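Local structure of glutathione S-transferase omega-like 2 (Saccharomyces cerevisiae, 5LKB) at residues A[144-149]-A[154-159]; A[159-164]-A[168-173]; A[224-229]-A[233-238]. The protein acts as a glutathione-dependent '1-Cys' thiol transferase that reduces beta-hydroxyethyl disulfide, dehydroascorbate and dimethylarsinic acid, and reacts with glutathionyl-(hydro)quinones. One frame throughout, in Å; residues are numbered along the deposited sequence.

Contact 1: residues A[144-149]-A[154-159]; sequences LYYKSD and ARFTVP
Tyr145 on helix 141-148 and Phe156 in the loop that follows it each hold CG anti to their own carbonyl carbon (chi1 -84° and -50°), which brings the two rings together between helix and loop. Phe156 turns an edge to a face of Tyr145 in an offset edge-to-face pair, with the ring centroids 5.7 Å apart. Its backbone joins in: Phe156 CA sits 4.0 Å from the centroid of the Tyr145 ring, over the face, as a CH-pi contact. The far end of Phe156 meets the second tyrosine of the helix, its CZ lying 3.4 Å from Tyr146 OH, and this edge too is directed at a ring face. Flat, apolar phenylalanine suits a place where it must serve two rings at once, and it forms the centre of an inverse gamma turn. Tyr145 adds a polar tip: Tyr145 OH donates to Thr157 O at 2.6 Å; the carbonyl oxygen lies at the edge of the ring, near its plane, and the hydroxyl is tilted 25° from the carbonyl plane. The same hydroxyl is hydrogen-bonded to Asn172 ND2. With its proton spent on Thr157 O, the oxygen can accept from that amide, and this buried phenol thereby ties the helix to the backbone just before Val158, a glutathione-binding residue, and the cis peptide bond to Pro159.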
loop_
_atom_site.group_PDB
_atom_site.type_symbol
_atom_site.label_atom_id
_atom_site.label_comp_id
_atom_site.label_asym_id
_atom_site.label_seq_id
_atom_site.Cartn_x
_atom_site.Cartn_y
_atom_site.Cartn_z
ATOM N N LEU A 144 -35.606 -0.440 -5.895
ATOM C CA LEU A 144 -36.008 -1.831 -5.688
ATOM C C LEU A 144 -36.366 -2.092 -4.227
ATOM O O LEU A 144 -37.359 -2.778 -3.928
ATOM C CB LEU A 144 -34.880 -2.778 -6.119
ATOM C CG LEU A 144 -34.538 -2.699 -7.586
ATOM C CD1 LEU A 144 -33.184 -3.415 -7.949
ATOM C CD2 LEU A 144 -35.681 -3.280 -8.435
ATOM N N TYR A 145 -35.583 -1.532 -3.304
ATOM C CA TYR A 145 -35.795 -1.719 -1.875
ATOM C C TYR A 145 -37.130 -1.108 -1.444
ATOM O O TYR A 145 -37.925 -1.757 -0.756
ATOM C CB TYR A 145 -34.613 -1.119 -1.070
ATOM C CG TYR A 145 -33.430 -2.059 -0.936
ATOM C CD1 TYR A 145 -32.446 -2.146 -1.916
ATOM C CD2 TYR A 145 -33.286 -2.833 0.177
ATOM C CE1 TYR A 145 -31.404 -3.033 -1.787
ATOM C CE2 TYR A 145 -32.239 -3.718 0.321
ATOM C CZ TYR A 145 -31.277 -3.807 -0.674
ATOM O OH TYR A 145 -30.267 -4.746 -0.468
ATOM N N TYR A 146 -37.401 0.126 -1.868
ATOM C CA TYR A 146 -38.657 0.781 -1.483
ATOM C C TYR A 146 -39.861 0.114 -2.154
ATOM O O TYR A 146 -40.950 0.037 -1.561
ATOM C CB TYR A 146 -38.586 2.276 -1.816
ATOM C CG TYR A 146 -37.661 3.092 -0.935
ATOM C CD1 TYR A 146 -37.638 2.913 0.454
ATOM C CD2 TYR A 146 -36.819 4.060 -1.474
ATOM C CE1 TYR A 146 -36.793 3.683 1.281
ATOM C CE2 TYR A 146 -35.963 4.834 -0.636
ATOM C CZ TYR A 146 -35.954 4.619 0.713
ATOM O OH TYR A 146 -35.150 5.372 1.540
ATOM N N LYS A 147 -39.706 -0.352 -3.397
ATOM C CA LYS A 147 -40.762 -1.144 -4.027
ATOM C C LYS A 147 -41.113 -2.359 -3.180
ATOM O O LYS A 147 -42.290 -2.618 -2.894
ATOM C CB LYS A 147 -40.343 -1.559 -5.435
ATOM C CG LYS A 147 -41.401 -2.358 -6.203
ATOM C CD LYS A 147 -42.713 -1.570 -6.332
ATOM C CE LYS A 147 -43.744 -2.394 -7.064
ATOM N NZ LYS A 147 -45.034 -1.661 -7.227
ATOM N N SER A 148 -40.115 -3.125 -2.768
ATOM C CA SER A 148 -40.348 -4.309 -1.960
ATOM C C SER A 148 -40.962 -3.940 -0.613
ATOM O O SER A 148 -41.937 -4.584 -0.173
ATOM C CB SER A 148 -39.030 -5.055 -1.773
ATOM O OG SER A 148 -39.180 -6.432 -1.442
ATOM N N ASP A 149 -40.470 -2.892 0.027
ATOM C CA ASP A 149 -40.848 -2.559 1.401
ATOM C C ASP A 149 -40.712 -1.046 1.515
ATOM O O ASP A 149 -39.600 -0.520 1.652
ATOM C CB ASP A 149 -39.985 -3.286 2.430
ATOM C CG ASP A 149 -40.249 -2.824 3.842
ATOM O OD1 ASP A 149 -41.212 -2.068 4.029
ATOM O OD2 ASP A 149 -39.467 -3.196 4.752
ATOM N N ALA A 154 -32.601 0.715 6.115
ATOM C CA ALA A 154 -31.193 0.368 6.291
ATOM C C ALA A 154 -30.460 0.710 5.001
ATOM O O ALA A 154 -30.996 1.393 4.127
ATOM C CB ALA A 154 -31.058 -1.105 6.669
ATOM N N ARG A 155 -29.207 0.252 4.890
ATOM C CA ARG A 155 -28.426 0.466 3.677
ATOM C C ARG A 155 -28.920 -0.410 2.535
ATOM O O ARG A 155 -29.309 -1.557 2.729
ATOM C CB ARG A 155 -26.957 0.182 3.951
ATOM C CG ARG A 155 -26.349 1.189 4.960
ATOM C CD ARG A 155 -25.037 0.719 5.507
ATOM N NE ARG A 155 -23.974 0.693 4.506
ATOM C CZ ARG A 155 -23.022 1.627 4.362
ATOM N NH1 ARG A 155 -23.000 2.704 5.143
ATOM N NH2 ARG A 155 -22.082 1.491 3.424
ATOM N N PHE A 156 -28.816 0.152 1.322
ATOM C CA PHE A 156 -29.340 -0.438 0.107
ATOM C C PHE A 156 -28.237 -1.279 -0.555
ATOM O O PHE A 156 -27.589 -0.865 -1.527
ATOM C CB PHE A 156 -29.815 0.656 -0.840
ATOM C CG PHE A 156 -30.700 1.657 -0.210
ATOM C CD1 PHE A 156 -31.961 1.292 0.211
ATOM C CD2 PHE A 156 -30.309 2.964 -0.059
ATOM C CE1 PHE A 156 -32.786 2.219 0.810
ATOM C CE2 PHE A 156 -31.149 3.897 0.526
ATOM C CZ PHE A 156 -32.406 3.510 0.943
ATOM N N THR A 157 -28.001 -2.458 -0.003
ATOM C CA THR A 157 -26.807 -3.235 -0.333
ATOM C C THR A 157 -27.016 -4.095 -1.569
ATOM O O THR A 157 -28.149 -4.397 -1.973
ATOM C CB THR A 157 -26.420 -4.150 0.831
ATOM O OG1 THR A 157 -27.568 -4.928 1.242
ATOM C CG2 THR A 157 -25.929 -3.353 2.026
ATOM N N VAL A 158 -25.880 -4.449 -2.217
ATOM C CA VAL A 158 -25.833 -5.545 -3.207
ATOM C C VAL A 158 -25.246 -6.775 -2.538
ATOM O O VAL A 158 -24.514 -6.654 -1.574
ATOM C CB VAL A 158 -25.047 -5.179 -4.497
ATOM C CG1 VAL A 158 -25.773 -4.091 -5.242
ATOM C CG2 VAL A 158 -23.616 -4.708 -4.142
ATOM N N PRO A 159 -25.536 -7.967 -3.037
ATOM C CA PRO A 159 -26.401 -8.370 -4.150
ATOM C C PRO A 159 -27.889 -8.371 -3.757
ATOM O O PRO A 159 -28.228 -8.508 -2.565
ATOM C CB PRO A 159 -25.961 -9.808 -4.400
ATOM C CG PRO A 159 -25.608 -10.290 -3.119
ATOM C CD PRO A 159 -24.958 -9.162 -2.408
#

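Contact 2: residues A[159-164]-A[168-173]; sequences PVLWDL and TIVNNE
Leu161 and Asn171 sit across from each other as a hydrogen-bonded pair on two antiparallel chain segments whose end-to-end directions differ by 155°, but one step on the register slips by a residue. Leu161 N donates to Asn171 O at 3.0 Å, whereas Leu161 O faces two amides: it takes a bond from Val170 N at 2.8 Å and only a weak one from Asn171 N. This is a classic beta bulge, and the chain turns a corner at Val170. Toward Asp163 and Thr168 the regular ladder returns, with Asp163 N donating almost straight to Thr168 O at 2.9 Å. Trp162 and Ile169 form the non-hydrogen-bonded pair between. The indole, with CG anti to the backbone N (chi1 -179°), reaches over the neighbouring strand, so that Thr168 O stands over one ring face, 3.4 Å from Trp162 CE3, while Ile169 CG1 meets the ring in plane at its edge. A broad ring can cover peptide and side chain together, and its NE1 is hydrogen-bonded to Tyr136 OH. On the same flank, branched Val160 and Ile169 cross at about a right angle, CG1 to CG1 3.9 Å apart. The two strands make the beta hairpin that closes one side of the mixed four-stranded sheet, in the order expected of the thioredoxin-like domain of glutathione transferases; strand 38-42 lies along the other side of 160-163. On the Pro159 side of the bulge, a water donates to both Pro159 O and Asn172 O, linking the two backbones there. Asparagine suits its place because Asn171 OD1 accepts from Glu173 N at 2.8 Å, an Asx turn that leads into helix 174-182, where the glutathione-binding Glu173 is the N-cap.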
loop_
_atom_site.group_PDB
_atom_site.type_symbol
_atom_site.label_atom_id
_atom_site.label_comp_id
_atom_site.label_asym_id
_atom_site.label_seq_id
_atom_site.Cartn_x
_atom_site.Cartn_y
_atom_site.Cartn_z
ATOM N N PRO A 159 -25.536 -7.967 -3.037
ATOM C CA PRO A 159 -26.401 -8.370 -4.150
ATOM C C PRO A 159 -27.889 -8.371 -3.757
ATOM O O PRO A 159 -28.228 -8.508 -2.565
ATOM C CB PRO A 159 -25.961 -9.808 -4.400
ATOM C CG PRO A 159 -25.608 -10.290 -3.119
ATOM C CD PRO A 159 -24.958 -9.162 -2.408
ATOM N N VAL A 160 -28.748 -8.302 -4.769
ATOM C CA VAL A 160 -30.187 -8.432 -4.582
ATOM C C VAL A 160 -30.693 -9.530 -5.498
ATOM O O VAL A 160 -30.477 -9.479 -6.715
ATOM C CB VAL A 160 -30.889 -7.105 -4.865
ATOM C CG1 VAL A 160 -32.413 -7.308 -4.895
ATOM C CG2 VAL A 160 -30.532 -6.049 -3.811
ATOM N N LEU A 161 -31.385 -10.520 -4.915
ATOM C CA LEU A 161 -32.099 -11.551 -5.678
ATOM C C LEU A 161 -33.593 -11.175 -5.684
ATOM O O LEU A 161 -34.215 -11.065 -4.623
ATOM C CB LEU A 161 -31.858 -12.931 -5.088
ATOM C CG LEU A 161 -32.609 -14.073 -5.764
ATOM C CD1 LEU A 161 -32.108 -14.262 -7.201
ATOM C CD2 LEU A 161 -32.456 -15.338 -4.959
ATOM N N TRP A 162 -34.088 -10.827 -6.862
ATOM C CA TRP A 162 -35.354 -10.107 -7.098
ATOM C C TRP A 162 -36.351 -11.030 -7.779
ATOM O O TRP A 162 -35.992 -11.789 -8.680
ATOM C CB TRP A 162 -35.101 -8.970 -8.069
ATOM C CG TRP A 162 -36.325 -8.086 -8.423
ATOM C CD1 TRP A 162 -37.029 -8.090 -9.608
ATOM C CD2 TRP A 162 -36.917 -7.066 -7.613
ATOM N NE1 TRP A 162 -37.975 -7.109 -9.575
ATOM C CE2 TRP A 162 -37.986 -6.502 -8.360
ATOM C CE3 TRP A 162 -36.681 -6.589 -6.337
ATOM C CZ2 TRP A 162 -38.762 -5.433 -7.871
ATOM C CZ3 TRP A 162 -37.481 -5.537 -5.843
ATOM C CH2 TRP A 162 -38.530 -5.010 -6.605
ATOM N N ASP A 163 -37.633 -10.924 -7.350
ATOM C CA ASP A 163 -38.731 -11.655 -7.973
ATOM C C ASP A 163 -39.535 -10.708 -8.834
ATOM O O ASP A 163 -40.153 -9.771 -8.315
ATOM C CB ASP A 163 -39.655 -12.269 -6.913
ATOM C CG ASP A 163 -40.849 -12.945 -7.550
ATOM O OD1 ASP A 163 -40.672 -13.414 -8.681
ATOM O OD2 ASP A 163 -41.903 -13.018 -6.872
ATOM N N LEU A 164 -39.536 -10.963 -10.143
ATOM C CA LEU A 164 -40.307 -10.142 -11.081
ATOM C C LEU A 164 -41.815 -10.304 -10.918
ATOM O O LEU A 164 -42.554 -9.377 -11.251
ATOM C CB LEU A 164 -39.915 -10.494 -12.512
ATOM C CG LEU A 164 -38.481 -10.083 -12.931
ATOM C CD1 LEU A 164 -38.157 -10.820 -14.253
ATOM C CD2 LEU A 164 -38.320 -8.564 -13.056
ATOM N N THR A 168 -40.554 -8.085 -5.363
ATOM C CA THR A 168 -39.999 -8.030 -4.024
ATOM C C THR A 168 -38.569 -8.525 -4.087
ATOM O O THR A 168 -38.183 -9.269 -4.992
ATOM C CB THR A 168 -40.809 -8.918 -3.030
ATOM O OG1 THR A 168 -40.900 -10.261 -3.524
ATOM C CG2 THR A 168 -42.208 -8.328 -2.757
ATOM N N ILE A 169 -37.834 -8.204 -3.035
ATOM C CA ILE A 169 -36.535 -8.807 -2.819
ATOM C C ILE A 169 -36.733 -10.135 -2.109
ATOM O O ILE A 169 -37.242 -10.169 -0.978
ATOM C CB ILE A 169 -35.671 -7.862 -1.988
ATOM C CG1 ILE A 169 -35.522 -6.547 -2.723
ATOM C CG2 ILE A 169 -34.338 -8.511 -1.648
ATOM C CD1 ILE A 169 -34.603 -5.592 -2.013
ATOM N N VAL A 170 -36.330 -11.219 -2.767
ATOM C CA VAL A 170 -36.383 -12.549 -2.162
ATOM C C VAL A 170 -35.358 -12.639 -1.057
ATOM O O VAL A 170 -35.647 -13.006 0.086
ATOM C CB VAL A 170 -36.180 -13.661 -3.218
ATOM C CG1 VAL A 170 -36.096 -15.064 -2.554
ATOM C CG2 VAL A 170 -37.288 -13.590 -4.313
ATOM N N ASN A 171 -34.117 -12.263 -1.380
ATOM C CA ASN A 171 -33.013 -12.492 -0.466
ATOM C C ASN A 171 -31.926 -11.502 -0.862
ATOM O O ASN A 171 -31.630 -11.371 -2.059
ATOM C CB ASN A 171 -32.514 -13.907 -0.543
ATOM C CG ASN A 171 -31.655 -14.302 0.603
ATOM O OD1 ASN A 171 -30.533 -13.770 0.737
ATOM N ND2 ASN A 171 -32.082 -15.258 1.422
ATOM N N ASN A 172 -31.353 -10.794 0.135
ATOM C CA ASN A 172 -30.201 -9.912 -0.076
ATOM C C ASN A 172 -29.038 -10.298 0.821
ATOM O O ASN A 172 -28.147 -9.464 1.083
ATOM C CB ASN A 172 -30.592 -8.444 0.004
ATOM C CG ASN A 172 -30.823 -7.977 1.408
ATOM O OD1 ASN A 172 -31.111 -8.820 2.309
ATOM N ND2 ASN A 172 -30.709 -6.635 1.635
ATOM N N GLU A 173 -28.931 -11.555 1.186
ATOM C CA GLU A 173 -27.813 -12.093 1.959
ATOM C C GLU A 173 -27.006 -13.001 1.048
ATOM O O GLU A 173 -27.427 -14.089 0.693
ATOM C CB GLU A 173 -28.341 -12.787 3.223
ATOM C CG GLU A 173 -27.341 -13.576 3.995
ATOM C CD GLU A 173 -26.070 -12.746 4.271
ATOM O OE1 GLU A 173 -26.195 -11.602 4.778
ATOM O OE2 GLU A 173 -24.952 -13.244 3.992
HETATM O O HOH W 1 -27.398 -7.258 -0.220
#

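Contact 3: residues A[224-229]-A[233-238]; sequences YKTGFA and EVYESE
Thr226 and Tyr235 mark the tight part of this contact, their CA atoms only 4.9 Å apart. With its methyl anti to the backbone N and its hydroxyl anti to the carbonyl carbon (chi1 -59°), the threonine places CG2 obliquely against the tyrosine ring, 3.5 Å from Tyr235 CD1. Its OG1 lies 3.3 Å from Glu238 CB, yet its hydrogen bond goes back to Gly222 O of its own helix. Threonine thus fits a buried spot with a methyl for packing and a hydroxyl satisfied locally. Beside it, small Ala229 lets the two segments come close: its CB touches Val234 CG1 at 3.6 Å and also rests against Tyr235 N. The looser side belongs to Lys225 and Glu238, which cross obliquely. Aliphatic carbons of the two side chains pack together, Lys225 CB 3.8 Å from Glu238 CG, but the charges meet only as a long salt bridge, Lys225 NZ to Glu238 OE1 3.9 Å. A water completes the link, accepting from Lys225 NZ and donating to Glu238 OE2, and the ammonium is also hydrogen-bonded to Asp217 O. With an alanine in place of Glu238 the carboxylate and CG are gone, and Lys225 would probably be left without its acidic mate, its aliphatic chain freer to turn. Tyr235 OH is hydrogen-bonded to Lys306 O and to Leu361 N of the second subunit. Short helix 222-227 meeting the start of long helix 232-264 is packing of consecutive helices in the all-helical C-terminal domain of a glutathione transferase, here in contact with the second subunit.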
loop_
_atom_site.group_PDB
_atom_site.type_symbol
_atom_site.label_atom_id
_atom_site.label_comp_id
_atom_site.label_asym_id
_atom_site.label_seq_id
_atom_site.Cartn_x
_atom_site.Cartn_y
_atom_site.Cartn_z
ATOM N N TYR A 224 -12.724 -5.386 6.049
ATOM C CA TYR A 224 -13.572 -4.211 6.173
ATOM C C TYR A 224 -13.525 -3.617 7.581
ATOM O O TYR A 224 -13.455 -2.400 7.732
ATOM C CB TYR A 224 -15.017 -4.572 5.852
ATOM C CG TYR A 224 -15.285 -4.715 4.370
ATOM C CD1 TYR A 224 -15.566 -3.620 3.605
ATOM C CD2 TYR A 224 -15.337 -5.942 3.781
ATOM C CE1 TYR A 224 -15.847 -3.719 2.246
ATOM C CE2 TYR A 224 -15.580 -6.074 2.388
ATOM C CZ TYR A 224 -15.895 -4.945 1.642
ATOM O OH TYR A 224 -16.200 -5.020 0.266
ATOM N N LYS A 225 -13.534 -4.484 8.611
ATOM C CA LYS A 225 -13.328 -3.981 9.981
ATOM C C LYS A 225 -11.969 -3.281 10.127
ATOM O O LYS A 225 -11.850 -2.304 10.882
ATOM C CB LYS A 225 -13.498 -5.139 10.967
ATOM C CG LYS A 225 -14.938 -5.707 11.024
ATOM C CD LYS A 225 -15.101 -6.773 12.099
ATOM C CE LYS A 225 -14.384 -8.016 11.719
ATOM N NZ LYS A 225 -14.631 -9.129 12.686
ATOM N N THR A 226 -10.962 -3.755 9.369
ATOM C CA THR A 226 -9.649 -3.104 9.345
ATOM C C THR A 226 -9.710 -1.776 8.597
ATOM O O THR A 226 -9.298 -0.753 9.134
ATOM C CB THR A 226 -8.628 -4.044 8.705
ATOM O OG1 THR A 226 -8.532 -5.264 9.424
ATOM C CG2 THR A 226 -7.265 -3.392 8.662
ATOM N N GLY A 227 -10.196 -1.774 7.353
ATOM C CA GLY A 227 -10.067 -0.584 6.534
ATOM C C GLY A 227 -11.034 0.514 6.884
ATOM O O GLY A 227 -10.746 1.689 6.635
ATOM N N PHE A 228 -12.211 0.141 7.405
ATOM C CA PHE A 228 -13.203 1.108 7.825
ATOM C C PHE A 228 -13.012 1.537 9.282
ATOM O O PHE A 228 -13.728 2.426 9.745
ATOM C CB PHE A 228 -14.609 0.537 7.649
ATOM C CG PHE A 228 -15.129 0.427 6.224
ATOM C CD1 PHE A 228 -14.615 1.171 5.169
ATOM C CD2 PHE A 228 -16.245 -0.410 5.977
ATOM C CE1 PHE A 228 -15.177 1.108 3.911
ATOM C CE2 PHE A 228 -16.775 -0.493 4.707
ATOM C CZ PHE A 228 -16.254 0.264 3.690
ATOM N N ALA A 229 -12.076 0.939 10.020
ATOM C CA ALA A 229 -11.815 1.462 11.370
ATOM C C ALA A 229 -11.439 2.927 11.305
ATOM O O ALA A 229 -10.683 3.372 10.419
ATOM C CB ALA A 229 -10.786 0.620 12.055
ATOM N N GLU A 233 -6.573 2.024 17.379
ATOM C CA GLU A 233 -6.623 0.826 18.204
ATOM C C GLU A 233 -7.463 -0.287 17.542
ATOM O O GLU A 233 -7.097 -1.453 17.608
ATOM C CB GLU A 233 -7.261 1.163 19.584
ATOM C CG GLU A 233 -6.434 2.047 20.522
ATOM C CD GLU A 233 -6.547 3.562 20.278
ATOM O OE1 GLU A 233 -6.049 4.285 21.189
ATOM O OE2 GLU A 233 -7.101 4.067 19.246
ATOM N N VAL A 234 -8.558 0.072 16.906
ATOM C CA VAL A 234 -9.416 -0.891 16.216
ATOM C C VAL A 234 -8.741 -1.376 14.932
ATOM O O VAL A 234 -8.686 -2.583 14.657
ATOM C CB VAL A 234 -10.769 -0.251 15.901
ATOM C CG1 VAL A 234 -11.636 -1.200 15.102
ATOM C CG2 VAL A 234 -11.498 0.133 17.207
ATOM N N TYR A 235 -8.179 -0.430 14.158
ATOM C CA TYR A 235 -7.403 -0.814 12.991
ATOM C C TYR A 235 -6.368 -1.876 13.349
ATOM O O TYR A 235 -6.229 -2.882 12.655
ATOM C CB TYR A 235 -6.727 0.424 12.340
ATOM C CG TYR A 235 -5.566 0.012 11.435
ATOM C CD1 TYR A 235 -5.806 -0.662 10.250
ATOM C CD2 TYR A 235 -4.257 0.236 11.803
ATOM C CE1 TYR A 235 -4.779 -1.093 9.465
ATOM C CE2 TYR A 235 -3.212 -0.190 11.032
ATOM C CZ TYR A 235 -3.473 -0.872 9.859
ATOM O OH TYR A 235 -2.425 -1.331 9.098
ATOM N N GLU A 236 -5.571 -1.646 14.398
ATOM C CA GLU A 236 -4.472 -2.544 14.702
ATOM C C GLU A 236 -4.997 -3.916 15.139
ATOM O O GLU A 236 -4.481 -4.945 14.718
ATOM C CB GLU A 236 -3.566 -1.903 15.765
ATOM C CG GLU A 236 -2.813 -0.677 15.224
ATOM C CD GLU A 236 -1.795 -0.123 16.197
ATOM O OE1 GLU A 236 -1.671 -0.740 17.287
ATOM O OE2 GLU A 236 -1.142 0.842 15.812
ATOM N N SER A 237 -6.030 -3.937 15.996
ATOM C CA SER A 237 -6.611 -5.210 16.404
ATOM C C SER A 237 -7.089 -5.997 15.185
ATOM O O SER A 237 -6.820 -7.193 15.055
ATOM C CB SER A 237 -7.748 -4.952 17.398
ATOM O OG SER A 237 -8.409 -6.166 17.688
ATOM N N GLU A 238 -7.816 -5.330 14.301
ATOM C CA GLU A 238 -8.401 -6.045 13.165
ATOM C C GLU A 238 -7.362 -6.474 12.139
ATOM O O GLU A 238 -7.464 -7.566 11.588
ATOM C CB GLU A 238 -9.524 -5.229 12.545
ATOM C CG GLU A 238 -10.663 -4.933 13.495
ATOM C CD GLU A 238 -11.513 -6.141 13.898
ATOM O OE1 GLU A 238 -11.327 -7.230 13.314
ATOM O OE2 GLU A 238 -12.409 -5.937 14.766
HETATM O O HOH W 2 -14.180 -7.940 15.197
#

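In the fold
Contacts 1 and 2 follow one another in the chain, share Pro159 and have centres about 9 Å apart. Besides Tyr145 OH, Ser148 OG joins them, hydrogen-bonded to Ile169 N at 2.7 Å, so that helix 141-148 packs directly on the hairpin of the thioredoxin-like domain. Between them they hold the glutathione-binding residues Arg155, Val158 and Glu173. Contact 3 belongs to the helical domain, its centre about 27 Å from that of contact 1 and about 30 Å from that of contact 2. Its nearest atoms still come within about 6 Å of contact 1. Glutathione-binding Arg15 lies near both, its side chain about 6 Å from that of Thr157 and about 7 Å from that of Lys225.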